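Local coordinates for spore coat polysaccharide biosynthesis protein SpsE (PDB 1VLI) that takes part in making the spore coat polysaccharide and probably acts as an N-acylneuraminate-9-phosphate synthase of the NeuB family, at residues 33-38 against 247-252. Sequence-based numbering, arbitrary orientation.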
loop_
_atom_site.group_PDB
_atom_site.type_symbol
_atom_site.label_atom_id
_atom_site.label_comp_id
_atom_site.label_asym_id
_atom_site.label_seq_id
_atom_site.Cartn_x
_atom_site.Cartn_y
_atom_site.Cartn_z
ATOM N N ALA A 33 -2.461 -4.358 -12.176
ATOM C CA ALA A 33 -1.111 -4.622 -12.653
ATOM C C ALA A 33 -0.169 -3.560 -12.101
ATOM O O ALA A 33 -0.376 -2.367 -12.320
ATOM C CB ALA A 33 -1.077 -4.663 -14.139
ATOM N N GLU A 34 0.861 -3.997 -11.385
ATOM C CA GLU A 34 1.743 -3.107 -10.638
ATOM C C GLU A 34 3.058 -2.912 -11.426
ATOM O O GLU A 34 3.925 -3.804 -11.493
ATOM C CB GLU A 34 1.880 -3.639 -9.179
ATOM C CG GLU A 34 3.200 -3.494 -8.424
ATOM C CD GLU A 34 3.419 -2.124 -7.813
ATOM O OE1 GLU A 34 3.172 -1.090 -8.484
ATOM O OE2 GLU A 34 3.878 -2.092 -6.653
ATOM N N ALA A 35 3.142 -1.744 -12.088
ATOM C CA ALA A 35 4.262 -1.367 -12.960
ATOM C C ALA A 35 5.469 -0.852 -12.174
ATOM O O ALA A 35 6.609 -1.000 -12.627
ATOM C CB ALA A 35 3.808 -0.333 -14.006
ATOM N N GLY A 36 5.217 -0.260 -11.003
ATOM C CA GLY A 36 6.275 0.189 -10.107
ATOM C C GLY A 36 7.125 1.287 -10.725
ATOM O O GLY A 36 6.632 2.392 -10.984
ATOM N N ILE A 37 8.408 0.980 -10.938
ATOM C CA ILE A 37 9.342 1.864 -11.640
ATOM C C ILE A 37 9.912 1.215 -12.904
ATOM O O ILE A 37 10.864 1.717 -13.481
ATOM C CB ILE A 37 10.491 2.365 -10.712
ATOM C CG1 ILE A 37 11.392 1.225 -10.227
ATOM C CG2 ILE A 37 9.954 3.183 -9.558
ATOM C CD1 ILE A 37 12.703 1.744 -9.556
ATOM N N ASN A 38 9.291 0.124 -13.343
ATOM C CA ASN A 38 9.773 -0.665 -14.475
ATOM C C ASN A 38 9.724 0.017 -15.860
ATOM O O ASN A 38 9.972 -0.628 -16.881
ATOM C CB ASN A 38 9.053 -2.020 -14.534
ATOM C CG ASN A 38 9.436 -2.961 -13.378
ATOM O OD1 ASN A 38 10.383 -2.713 -12.632
ATOM N ND2 ASN A 38 8.693 -4.059 -13.245
ATOM N N LYS A 247 -0.400 -7.824 -8.789
ATOM C CA LYS A 247 0.829 -8.516 -9.205
ATOM C C LYS A 247 1.734 -7.556 -9.963
ATOM O O LYS A 247 1.232 -6.745 -10.767
ATOM C CB LYS A 247 0.481 -9.706 -10.108
ATOM C CG LYS A 247 1.599 -10.735 -10.338
ATOM C CD LYS A 247 1.579 -11.860 -9.333
ATOM C CE LYS A 247 2.305 -13.091 -9.872
ATOM N NZ LYS A 247 2.440 -14.138 -8.811
ATOM N N HIS A 248 3.049 -7.639 -9.708
ATOM C CA HIS A 248 4.039 -6.864 -10.474
ATOM C C HIS A 248 4.153 -7.423 -11.891
ATOM O O HIS A 248 4.071 -8.653 -12.098
ATOM C CB HIS A 248 5.423 -6.904 -9.846
ATOM C CG HIS A 248 5.497 -6.258 -8.500
ATOM N ND1 HIS A 248 6.275 -5.151 -8.253
ATOM C CD2 HIS A 248 4.899 -6.569 -7.321
ATOM C CE1 HIS A 248 6.152 -4.802 -6.983
ATOM N NE2 HIS A 248 5.325 -5.647 -6.394
ATOM N N PHE A 249 4.321 -6.512 -12.854
ATOM C CA PHE A 249 4.639 -6.900 -14.208
ATOM C C PHE A 249 5.699 -5.984 -14.811
ATOM O O PHE A 249 5.922 -4.869 -14.344
ATOM C CB PHE A 249 3.385 -6.937 -15.084
ATOM C CG PHE A 249 2.956 -5.595 -15.617
ATOM C CD1 PHE A 249 2.385 -4.653 -14.774
ATOM C CD2 PHE A 249 3.093 -5.295 -16.973
ATOM C CE1 PHE A 249 1.966 -3.429 -15.248
ATOM C CE2 PHE A 249 2.675 -4.061 -17.484
ATOM C CZ PHE A 249 2.116 -3.119 -16.627
ATOM N N THR A 250 6.368 -6.487 -15.835
ATOM C CA THR A 250 7.376 -5.724 -16.540
ATOM C C THR A 250 7.152 -5.950 -18.018
ATOM O O THR A 250 6.268 -6.707 -18.395
ATOM C CB THR A 250 8.793 -6.149 -16.115
ATOM O OG1 THR A 250 9.757 -5.442 -16.907
ATOM C CG2 THR A 250 9.050 -7.637 -16.461
ATOM N N ILE A 251 7.952 -5.293 -18.844
ATOM C CA ILE A 251 7.841 -5.414 -20.289
ATOM C C ILE A 251 8.804 -6.494 -20.774
ATOM O O ILE A 251 8.621 -7.072 -21.854
ATOM C CB ILE A 251 8.065 -3.999 -20.969
ATOM C CG1 ILE A 251 7.204 -3.846 -22.216
ATOM C CG2 ILE A 251 9.552 -3.642 -21.230
ATOM C CD1 ILE A 251 5.754 -3.569 -21.907
ATOM N N ASP A 252 9.811 -6.779 -19.944
ATOM C CA ASP A 252 10.886 -7.731 -20.259
ATOM C C ASP A 252 11.644 -8.115 -18.982
ATOM O O ASP A 252 12.307 -7.274 -18.376
ATOM C CB ASP A 252 11.845 -7.112 -21.295
ATOM C CG ASP A 252 13.113 -7.921 -21.504
ATOM O OD1 ASP A 252 13.168 -9.110 -21.122
ATOM O OD2 ASP A 252 14.116 -7.440 -22.064
HETATM O O HOH W 1 6.814 -3.562 -10.580
#
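The carbonyl oxygen of E34 is gripped by several groups at once. F249 N donates to E34 O at 3.1 Å, a water gives it a second hydrogen bond, and H248 CA adds a C-H...O contact at 3.2 Å. E34 N donates to K247 O at 2.8 Å, and these two backbone hydrogen bonds pair the strands in parallel at their C-terminal ends, where TIM barrels carry their active sites.

E34 and H248 leave the sheet on the same face and run side by side. E34 CG sits squarely over the imidazole, 3.4 Å from its centroid and 5° off the ring normal, in a CH-pi contact; the bend at chi2 (81°) carries OE2 toward CE1 on that same side of the ring while OE1 turns away, the carboxylate plane 51° from the ring's. H248 ND1 donates to the same water at 2.9 Å; this water and the zinc ion at NE2, shared with H226, together hold the ring's rotation. With an alanine in place of H248, NE2 is gone, and the zinc ion would probably keep only H226 of its two histidines, E34 CG losing the ring it rests on.

At the end of strand 30-36 the type II' turn from A35 to N38 brings the N38 amide to the chain beyond strand 244-248. Its ND2 donates to F249 O at 3.1 Å, the acceptor nearly in the amide plane, while OD1 accepts from D259 N. The F249 ring turns to the A33 side of strand 30-36, and its CE1 meets A33 CB at 3.5 Å and A35 CB at 3.8 Å.

On the face that carries A33 and K247, L49 and A52 of helix 43-56 and L269 of helix 266-285 pack on F249, and A33 touches both helices. Strand 60-63 flanks strand 30-36 and strand 220-225 flanks strand 244-248; the contact lies where the barrel's first strand meets its eighth.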